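Local coordinates for nicotinate phosphoribosyltransferase (PDB 4HL7), which probably catalyses the ATP-assisted transfer of phosphoribosyl from phosphoribosyl diphosphate to nicotinate, giving nicotinate ribonucleotide for NAD(+) biosynthesis, at residues Q193-E205 and T213-K225. Residues are numbered along the deposited sequence; the frame is centred on the assembly and turned at random.
Sequences QVQRDVLACLKQE and TSNYHFAREFDLK
F222 is the main bump. Its ring enters a hollow on helix 193-205 formed by R196, L199, A200 and K203, a knob-into-hole fit. One ring face lies against A200 N; the CG of E221 backs the other. F222 CE1 rests 3.7 Å from A200 CB. F222 CZ reaches the guanidinium of R196 over one face, NE lying 3.7 Å away.

One turn earlier, F218 fills a second hollow, between Q195, R196 and L199. The R196 CA lies over its ring face, a CH-pi contact 4.3 Å from the centroid. Q195 OE1 meets the ring edge, 3.4 Å from F218 CE2, and accepts a hydrogen bond from R189; its NE2 bonds to T186. L199 is the bump returned by the first helix. Its CG is anti to the carbonyl carbon (chi1 -78°), and CD1 pushes to 3.4 Å from F218 CB. L199 CD2 faces L224 and T213.

R196 bends at chi2 (-98°), and its NE gives E221 OE2 a weak but straight hydrogen bond at 3.4 Å, part of a salt bridge. Its NH2 makes a second salt bridge, to D197, completing a three-residue network. The extended K203 reaches past F222 CB, and its NZ donates to F222 O at 2.9 Å, from above the carbonyl plane. This grips the last turn, where D223 forms a Schellman motif. At the other end, N215 OD1 N-caps the short helix by accepting from F218 N.

The helices run at 45° with axes 10.8 Å apart. Helix 193-205 connects parallel neighbouring strands 181-183 and 210-213, a beta-alpha-beta crossover in a domain of TIM-barrel kinship. The short helix follows strand 210-213. Helix 155-174 covers V198 and C201; helices 21-33 and 72-81 pack on Y216.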
ATOM      1  N   GLN A 193      17.472  -6.054   1.334  1.00 21.19           N
ATOM      2  CA  GLN A 193      18.128  -7.383   1.454  1.00 23.33           C
ATOM      3  C   GLN A 193      17.245  -8.364   2.191  1.00 23.20           C
ATOM      4  O   GLN A 193      17.110  -9.537   1.757  1.00 22.19           O
ATOM      5  CB  GLN A 193      19.529  -7.285   2.114  1.00 26.21           C
ATOM      6  CG  GLN A 193      20.365  -8.583   2.085  1.00 28.42           C
ATOM      7  CD  GLN A 193      20.560  -9.090   0.675  1.00 30.00           C
ATOM      8  OE1 GLN A 193      20.916  -8.341  -0.194  1.00 32.71           O
ATOM      9  NE2 GLN A 193      20.196 -10.331   0.436  1.00 30.25           N
ATOM     10  N   VAL A 194      16.637  -7.919   3.306  1.00 22.06           N
ATOM     11  CA  VAL A 194      15.737  -8.796   4.025  1.00 22.36           C
ATOM     12  C   VAL A 194      14.517  -9.142   3.202  1.00 21.18           C
ATOM     13  O   VAL A 194      14.110 -10.323   3.171  1.00 19.82           O
ATOM     14  CB  VAL A 194      15.278  -8.233   5.392  1.00 24.77           C
ATOM     15  CG1 VAL A 194      14.094  -9.048   5.922  1.00 22.23           C
ATOM     16  CG2 VAL A 194      16.442  -8.235   6.363  1.00 25.21           C
ATOM     17  N   GLN A 195      13.932  -8.167   2.503  1.00 19.70           N
ATOM     18  CA  GLN A 195      12.789  -8.490   1.634  1.00 18.92           C
ATOM     19  C   GLN A 195      13.227  -9.468   0.556  1.00 18.90           C
ATOM     20  O   GLN A 195      12.461 -10.374   0.182  1.00 19.55           O
ATOM     21  CB  GLN A 195      12.208  -7.253   0.937  1.00 18.26           C
ATOM     22  CG  GLN A 195      10.930  -7.560   0.109  1.00 17.49           C
ATOM     23  CD  GLN A 195      10.325  -6.329  -0.522  1.00 18.64           C
ATOM     24  OE1 GLN A 195      10.990  -5.307  -0.648  1.00 18.33           O
ATOM     25  NE2 GLN A 195       9.042  -6.412  -0.910  1.00 17.93           N
ATOM     26  N   ARG A 196      14.402  -9.201  -0.021  1.00 20.12           N
ATOM     27  CA  ARG A 196      14.923 -10.068  -1.094  1.00 24.07           C
ATOM     28  C   ARG A 196      14.982 -11.540  -0.609  1.00 24.01           C
ATOM     29  O   ARG A 196      14.445 -12.439  -1.268  1.00 22.55           O
ATOM     30  CB  ARG A 196      16.282  -9.584  -1.592  1.00 23.35           C
ATOM     31  CG  ARG A 196      16.811 -10.378  -2.805  1.00 25.94           C
ATOM     32  CD  ARG A 196      17.795 -11.451  -2.350  1.00 31.90           C
ATOM     33  NE  ARG A 196      17.921 -12.499  -3.360  1.00 35.15           N
ATOM     34  CZ  ARG A 196      18.184 -13.780  -3.082  1.00 36.62           C
ATOM     35  NH1 ARG A 196      18.281 -14.661  -4.067  1.00 36.33           N
ATOM     36  NH2 ARG A 196      18.332 -14.182  -1.819  1.00 35.59           N
ATOM     37  N   ASP A 197      15.578 -11.759   0.555  1.00 22.94           N
ATOM     38  CA  ASP A 197      15.743 -13.116   1.107  1.00 24.06           C
ATOM     39  C   ASP A 197      14.397 -13.743   1.479  1.00 24.27           C
ATOM     40  O   ASP A 197      14.213 -14.961   1.376  1.00 22.50           O
ATOM     41  CB  ASP A 197      16.578 -13.064   2.361  1.00 25.68           C
ATOM     42  CG  ASP A 197      18.055 -12.822   2.079  1.00 31.54           C
ATOM     43  OD1 ASP A 197      18.471 -12.949   0.918  1.00 33.48           O
ATOM     44  OD2 ASP A 197      18.770 -12.425   3.018  1.00 32.67           O
ATOM     45  N   VAL A 198      13.495 -12.917   2.008  1.00 20.79           N
ATOM     46  CA  VAL A 198      12.165 -13.362   2.360  1.00 21.73           C
ATOM     47  C   VAL A 198      11.415 -13.875   1.146  1.00 22.76           C
ATOM     48  O   VAL A 198      10.834 -14.971   1.184  1.00 23.13           O
ATOM     49  CB  VAL A 198      11.367 -12.254   3.114  1.00 23.01           C
ATOM     50  CG1 VAL A 198       9.866 -12.563   3.092  1.00 24.08           C
ATOM     51  CG2 VAL A 198      11.954 -12.122   4.534  1.00 21.92           C
ATOM     52  N   LEU A 199      11.483 -13.136   0.051  1.00 21.22           N
ATOM     53  CA  LEU A 199      10.817 -13.579  -1.156  1.00 21.40           C
ATOM     54  C   LEU A 199      11.484 -14.872  -1.708  1.00 22.33           C
ATOM     55  O   LEU A 199      10.789 -15.801  -2.122  1.00 21.39           O
ATOM     56  CB  LEU A 199      10.767 -12.431  -2.226  1.00 21.28           C
ATOM     57  CG  LEU A 199       9.674 -11.382  -1.945  1.00 20.45           C
ATOM     58  CD1 LEU A 199       9.894 -10.176  -2.832  1.00 22.68           C
ATOM     59  CD2 LEU A 199       8.350 -12.017  -2.319  1.00 22.16           C
ATOM     60  N   ALA A 200      12.830 -14.917  -1.723  1.00 22.28           N
ATOM     61  CA  ALA A 200      13.568 -16.113  -2.137  1.00 22.82           C
ATOM     62  C   ALA A 200      13.101 -17.341  -1.340  1.00 24.50           C
ATOM     63  O   ALA A 200      12.904 -18.423  -1.897  1.00 23.44           O
ATOM     64  CB  ALA A 200      15.075 -15.910  -1.970  1.00 23.18           C
ATOM     65  N   CYS A 201      12.906 -17.174  -0.036  1.00 22.14           N
ATOM     66  CA  CYS A 201      12.539 -18.286   0.823  1.00 22.46           C
ATOM     67  C   CYS A 201      11.088 -18.738   0.546  1.00 23.67           C
ATOM     68  O   CYS A 201      10.803 -19.934   0.404  1.00 24.31           O
ATOM     69  CB  CYS A 201      12.742 -17.850   2.269  1.00 24.11           C
ATOM     70  SG  CYS A 201      12.093 -18.968   3.539  1.00 28.00           S
ATOM     71  N   LEU A 202      10.156 -17.777   0.454  1.00 21.61           N
ATOM     72  CA  LEU A 202       8.773 -18.089   0.083  1.00 22.45           C
ATOM     73  C   LEU A 202       8.711 -18.848  -1.222  1.00 24.64           C
ATOM     74  O   LEU A 202       8.016 -19.856  -1.336  1.00 26.92           O
ATOM     75  CB  LEU A 202       7.943 -16.823  -0.018  1.00 20.91           C
ATOM     76  CG  LEU A 202       7.772 -16.033   1.269  1.00 21.62           C
ATOM     77  CD1 LEU A 202       7.090 -14.683   0.945  1.00 21.47           C
ATOM     78  CD2 LEU A 202       7.063 -16.801   2.387  1.00 23.38           C
ATOM     79  N   LYS A 203       9.456 -18.378  -2.211  1.00 23.57           N
ATOM     80  CA  LYS A 203       9.466 -19.042  -3.483  1.00 27.23           C
ATOM     81  C   LYS A 203       9.988 -20.500  -3.357  1.00 28.44           C
ATOM     82  O   LYS A 203       9.447 -21.412  -3.973  1.00 28.38           O
ATOM     83  CB  LYS A 203      10.291 -18.251  -4.481  1.00 26.37           C
ATOM     84  CG  LYS A 203      10.635 -19.068  -5.718  1.00 31.43           C
ATOM     85  CD  LYS A 203      10.895 -18.225  -6.947  1.00 29.30           C
ATOM     86  CE  LYS A 203      10.991 -19.144  -8.170  1.00 31.07           C
ATOM     87  NZ  LYS A 203      11.776 -18.533  -9.281  1.00 29.15           N
ATOM     88  N   GLN A 204      11.021 -20.691  -2.544  1.00 28.54           N
ATOM     89  CA  GLN A 204      11.571 -22.015  -2.329  1.00 31.28           C
ATOM     90  C   GLN A 204      10.670 -22.946  -1.486  1.00 30.99           C
ATOM     91  O   GLN A 204      10.558 -24.123  -1.781  1.00 31.25           O
ATOM     92  CB  GLN A 204      12.970 -21.907  -1.772  1.00 35.13           C
ATOM     93  CG  GLN A 204      13.509 -23.228  -1.226  1.00 38.92           C
ATOM     94  CD  GLN A 204      14.562 -22.990  -0.175  1.00 48.95           C
ATOM     95  OE1 GLN A 204      15.663 -22.517  -0.486  1.00 59.58           O
ATOM     96  NE2 GLN A 204      14.228 -23.281   1.093  1.00 48.12           N
ATOM     97  N   GLU A 205       9.991 -22.403  -0.484  1.00 28.77           N
ATOM     98  CA  GLU A 205       9.290 -23.201   0.511  1.00 28.60           C
ATOM     99  C   GLU A 205       7.817 -23.422   0.188  1.00 28.43           C
ATOM    100  O   GLU A 205       7.293 -24.531   0.442  1.00 28.31           O
ATOM    101  CB  GLU A 205       9.413 -22.576   1.918  1.00 30.12           C
ATOM    102  CG  GLU A 205      10.808 -22.584   2.448  1.00 33.90           C
ATOM    103  CD  GLU A 205      11.286 -23.999   2.702  1.00 38.42           C
ATOM    104  OE1 GLU A 205      10.541 -24.797   3.340  1.00 39.40           O
ATOM    105  OE2 GLU A 205      12.409 -24.311   2.284  1.00 46.47           O
ATOM    106  N   THR A 213       3.742 -10.924  -5.919  1.00 19.09           N
ATOM    107  CA  THR A 213       4.302  -9.865  -5.041  1.00 20.07           C
ATOM    108  C   THR A 213       3.918  -8.537  -5.632  1.00 16.81           C
ATOM    109  O   THR A 213       3.759  -8.421  -6.849  1.00 17.98           O
ATOM    110  CB  THR A 213       5.850  -9.974  -4.963  1.00 20.42           C
ATOM    111  OG1 THR A 213       6.352  -8.833  -4.284  1.00 19.72           O
ATOM    112  CG2 THR A 213       6.496 -10.025  -6.351  1.00 19.91           C
ATOM    113  N   SER A 214       3.710  -7.521  -4.781  1.00 19.05           N
ATOM    114  CA  SER A 214       3.450  -6.192  -5.315  1.00 17.41           C
ATOM    115  C   SER A 214       4.715  -5.505  -5.849  1.00 16.31           C
ATOM    116  O   SER A 214       4.602  -4.522  -6.550  1.00 17.62           O
ATOM    117  CB  SER A 214       2.800  -5.290  -4.253  1.00 19.00           C
ATOM    118  OG  SER A 214       3.729  -5.156  -3.190  1.00 19.37           O
ATOM    119  N   ASN A 215       5.909  -6.031  -5.527  1.00 16.88           N
ATOM    120  CA  ASN A 215       7.131  -5.375  -5.911  1.00 16.11           C
ATOM    121  C   ASN A 215       7.557  -5.766  -7.362  1.00 16.59           C
ATOM    122  O   ASN A 215       7.870  -6.922  -7.612  1.00 18.31           O
ATOM    123  CB  ASN A 215       8.208  -5.731  -4.880  1.00 17.19           C
ATOM    124  CG  ASN A 215       9.487  -4.932  -5.070  1.00 18.62           C
ATOM    125  OD1 ASN A 215      10.127  -5.011  -6.112  1.00 20.50           O
ATOM    126  ND2 ASN A 215       9.826  -4.119  -4.080  1.00 17.91           N
ATOM    127  N   TYR A 216       7.592  -4.790  -8.286  1.00 16.72           N
ATOM    128  CA  TYR A 216       7.952  -5.091  -9.695  1.00 17.39           C
ATOM    129  C   TYR A 216       9.380  -5.631  -9.779  1.00 18.02           C
ATOM    130  O   TYR A 216       9.682  -6.619 -10.529  1.00 18.82           O
ATOM    131  CB  TYR A 216       7.837  -3.813 -10.577  1.00 18.19           C
ATOM    132  CG  TYR A 216       6.505  -3.681 -11.317  1.00 17.33           C
ATOM    133  CD1 TYR A 216       5.923  -4.788 -11.925  1.00 19.24           C
ATOM    134  CD2 TYR A 216       5.859  -2.438 -11.418  1.00 17.72           C
ATOM    135  CE1 TYR A 216       4.702  -4.677 -12.629  1.00 18.05           C
ATOM    136  CE2 TYR A 216       4.647  -2.296 -12.113  1.00 16.81           C
ATOM    137  CZ  TYR A 216       4.093  -3.418 -12.756  1.00 19.12           C
ATOM    138  OH  TYR A 216       2.860  -3.311 -13.440  1.00 20.27           O
ATOM    139  N   HIS A 217      10.292  -4.975  -9.079  1.00 17.86           N
ATOM    140  CA  HIS A 217      11.712  -5.388  -9.125  1.00 19.03           C
ATOM    141  C   HIS A 217      11.935  -6.825  -8.726  1.00 19.15           C
ATOM    142  O   HIS A 217      12.695  -7.587  -9.398  1.00 20.16           O
ATOM    143  CB  HIS A 217      12.557  -4.467  -8.242  1.00 18.06           C
ATOM    144  CG  HIS A 217      14.033  -4.774  -8.288  1.00 21.08           C
ATOM    145  ND1 HIS A 217      14.869  -4.168  -9.135  1.00 21.07           N
ATOM    146  CD2 HIS A 217      14.799  -5.682  -7.566  1.00 20.03           C
ATOM    147  CE1 HIS A 217      16.113  -4.642  -8.967  1.00 22.79           C
ATOM    148  NE2 HIS A 217      16.078  -5.555  -8.002  1.00 23.65           N
ATOM    149  N   PHE A 218      11.283  -7.236  -7.649  1.00 18.62           N
ATOM    150  CA  PHE A 218      11.421  -8.616  -7.133  1.00 19.97           C
ATOM    151  C   PHE A 218      10.517  -9.580  -7.908  1.00 20.90           C
ATOM    152  O   PHE A 218      10.864 -10.739  -8.017  1.00 21.17           O
ATOM    153  CB  PHE A 218      11.143  -8.656  -5.602  1.00 19.23           C
ATOM    154  CG  PHE A 218      12.256  -8.042  -4.780  1.00 18.64           C
ATOM    155  CD1 PHE A 218      13.594  -8.412  -5.007  1.00 21.48           C
ATOM    156  CD2 PHE A 218      11.980  -7.054  -3.809  1.00 19.10           C
ATOM    157  CE1 PHE A 218      14.651  -7.791  -4.318  1.00 21.35           C
ATOM    158  CE2 PHE A 218      13.015  -6.469  -3.102  1.00 19.90           C
ATOM    159  CZ  PHE A 218      14.349  -6.818  -3.350  1.00 20.62           C
ATOM    160  N   ALA A 219       9.416  -9.089  -8.494  1.00 18.41           N
ATOM    161  CA  ALA A 219       8.626  -9.914  -9.451  1.00 17.97           C
ATOM    162  C   ALA A 219       9.539 -10.326 -10.620  1.00 19.95           C
ATOM    163  O   ALA A 219       9.609 -11.496 -10.981  1.00 22.99           O
ATOM    164  CB  ALA A 219       7.386  -9.178  -9.953  1.00 17.44           C
ATOM    165  N   ARG A 220      10.281  -9.365 -11.149  1.00 21.17           N
ATOM    166  CA  ARG A 220      11.333  -9.681 -12.128  1.00 22.05           C
ATOM    167  C   ARG A 220      12.360 -10.662 -11.642  1.00 24.58           C
ATOM    168  O   ARG A 220      12.609 -11.656 -12.322  1.00 25.66           O
ATOM    169  CB  ARG A 220      12.008  -8.422 -12.687  1.00 23.34           C
ATOM    170  CG  ARG A 220      13.093  -8.699 -13.750  1.00 23.48           C
ATOM    171  CD  ARG A 220      13.647  -7.398 -14.368  1.00 25.08           C
ATOM    172  NE  ARG A 220      14.149  -6.479 -13.346  1.00 24.98           N
ATOM    173  CZ  ARG A 220      14.470  -5.201 -13.551  1.00 27.66           C
ATOM    174  NH1 ARG A 220      14.377  -4.674 -14.780  1.00 26.10           N
ATOM    175  NH2 ARG A 220      14.901  -4.451 -12.530  1.00 26.73           N
ATOM    176  N   GLU A 221      12.996 -10.361 -10.521  1.00 22.99           N
ATOM    177  CA  GLU A 221      14.129 -11.134 -10.061  1.00 26.31           C
ATOM    178  C   GLU A 221      13.751 -12.591  -9.877  1.00 24.61           C
ATOM    179  O   GLU A 221      14.558 -13.530 -10.159  1.00 25.41           O
ATOM    180  CB  GLU A 221      14.652 -10.566  -8.749  1.00 27.78           C
ATOM    181  CG  GLU A 221      15.660 -11.483  -8.091  1.00 32.73           C
ATOM    182  CD  GLU A 221      16.567 -10.782  -7.101  1.00 36.35           C
ATOM    183  OE1 GLU A 221      16.414  -9.566  -6.893  1.00 41.89           O
ATOM    184  OE2 GLU A 221      17.444 -11.452  -6.521  1.00 36.88           O
ATOM    185  N   PHE A 222      12.535 -12.816  -9.386  1.00 23.23           N
ATOM    186  CA  PHE A 222      12.137 -14.190  -9.002  1.00 25.20           C
ATOM    187  C   PHE A 222      11.102 -14.808  -9.945  1.00 25.34           C
ATOM    188  O   PHE A 222      10.570 -15.870  -9.645  1.00 27.01           O
ATOM    189  CB  PHE A 222      11.593 -14.183  -7.548  1.00 24.23           C
ATOM    190  CG  PHE A 222      12.623 -13.840  -6.540  1.00 24.91           C
ATOM    191  CD1 PHE A 222      13.675 -14.720  -6.290  1.00 24.83           C
ATOM    192  CD2 PHE A 222      12.577 -12.629  -5.864  1.00 24.48           C
ATOM    193  CE1 PHE A 222      14.658 -14.412  -5.379  1.00 28.78           C
ATOM    194  CE2 PHE A 222      13.543 -12.314  -4.932  1.00 24.75           C
ATOM    195  CZ  PHE A 222      14.584 -13.206  -4.669  1.00 28.08           C
ATOM    196  N   ASP A 223      10.759 -14.107 -11.039  1.00 25.93           N
ATOM    197  CA  ASP A 223       9.763 -14.589 -11.995  1.00 27.05           C
ATOM    198  C   ASP A 223       8.471 -14.899 -11.270  1.00 25.81           C
ATOM    199  O   ASP A 223       7.914 -16.019 -11.366  1.00 26.70           O
ATOM    200  CB  ASP A 223      10.281 -15.815 -12.777  1.00 31.21           C
ATOM    201  CG  ASP A 223       9.312 -16.253 -13.895  1.00 35.90           C
ATOM    202  OD1 ASP A 223       8.645 -15.384 -14.538  1.00 34.74           O
ATOM    203  OD2 ASP A 223       9.164 -17.461 -14.102  1.00 36.28           O
ATOM    204  N   LEU A 224       8.005 -13.910 -10.507  1.00 23.30           N
ATOM    205  CA  LEU A 224       6.746 -14.007  -9.815  1.00 22.98           C
ATOM    206  C   LEU A 224       5.823 -13.034 -10.474  1.00 22.78           C
ATOM    207  O   LEU A 224       6.279 -12.053 -11.076  1.00 22.69           O
ATOM    208  CB  LEU A 224       6.912 -13.635  -8.325  1.00 23.65           C
ATOM    209  CG  LEU A 224       7.778 -14.626  -7.575  1.00 25.74           C
ATOM    210  CD1 LEU A 224       8.093 -14.067  -6.200  1.00 26.26           C
ATOM    211  CD2 LEU A 224       7.048 -15.962  -7.449  1.00 29.41           C
ATOM    212  N   LYS A 225       4.533 -13.289 -10.339  1.00 20.17           N
ATOM    213  CA  LYS A 225       3.510 -12.440 -10.914  1.00 21.93           C
ATOM    214  C   LYS A 225       3.435 -11.115 -10.105  1.00 20.61           C
ATOM    215  O   LYS A 225       3.313 -11.163  -8.890  1.00 18.76           O
ATOM    216  CB  LYS A 225       2.180 -13.203 -10.874  1.00 23.08           C
ATOM    217  CG  LYS A 225       1.006 -12.456 -11.485  1.00 24.54           C
TER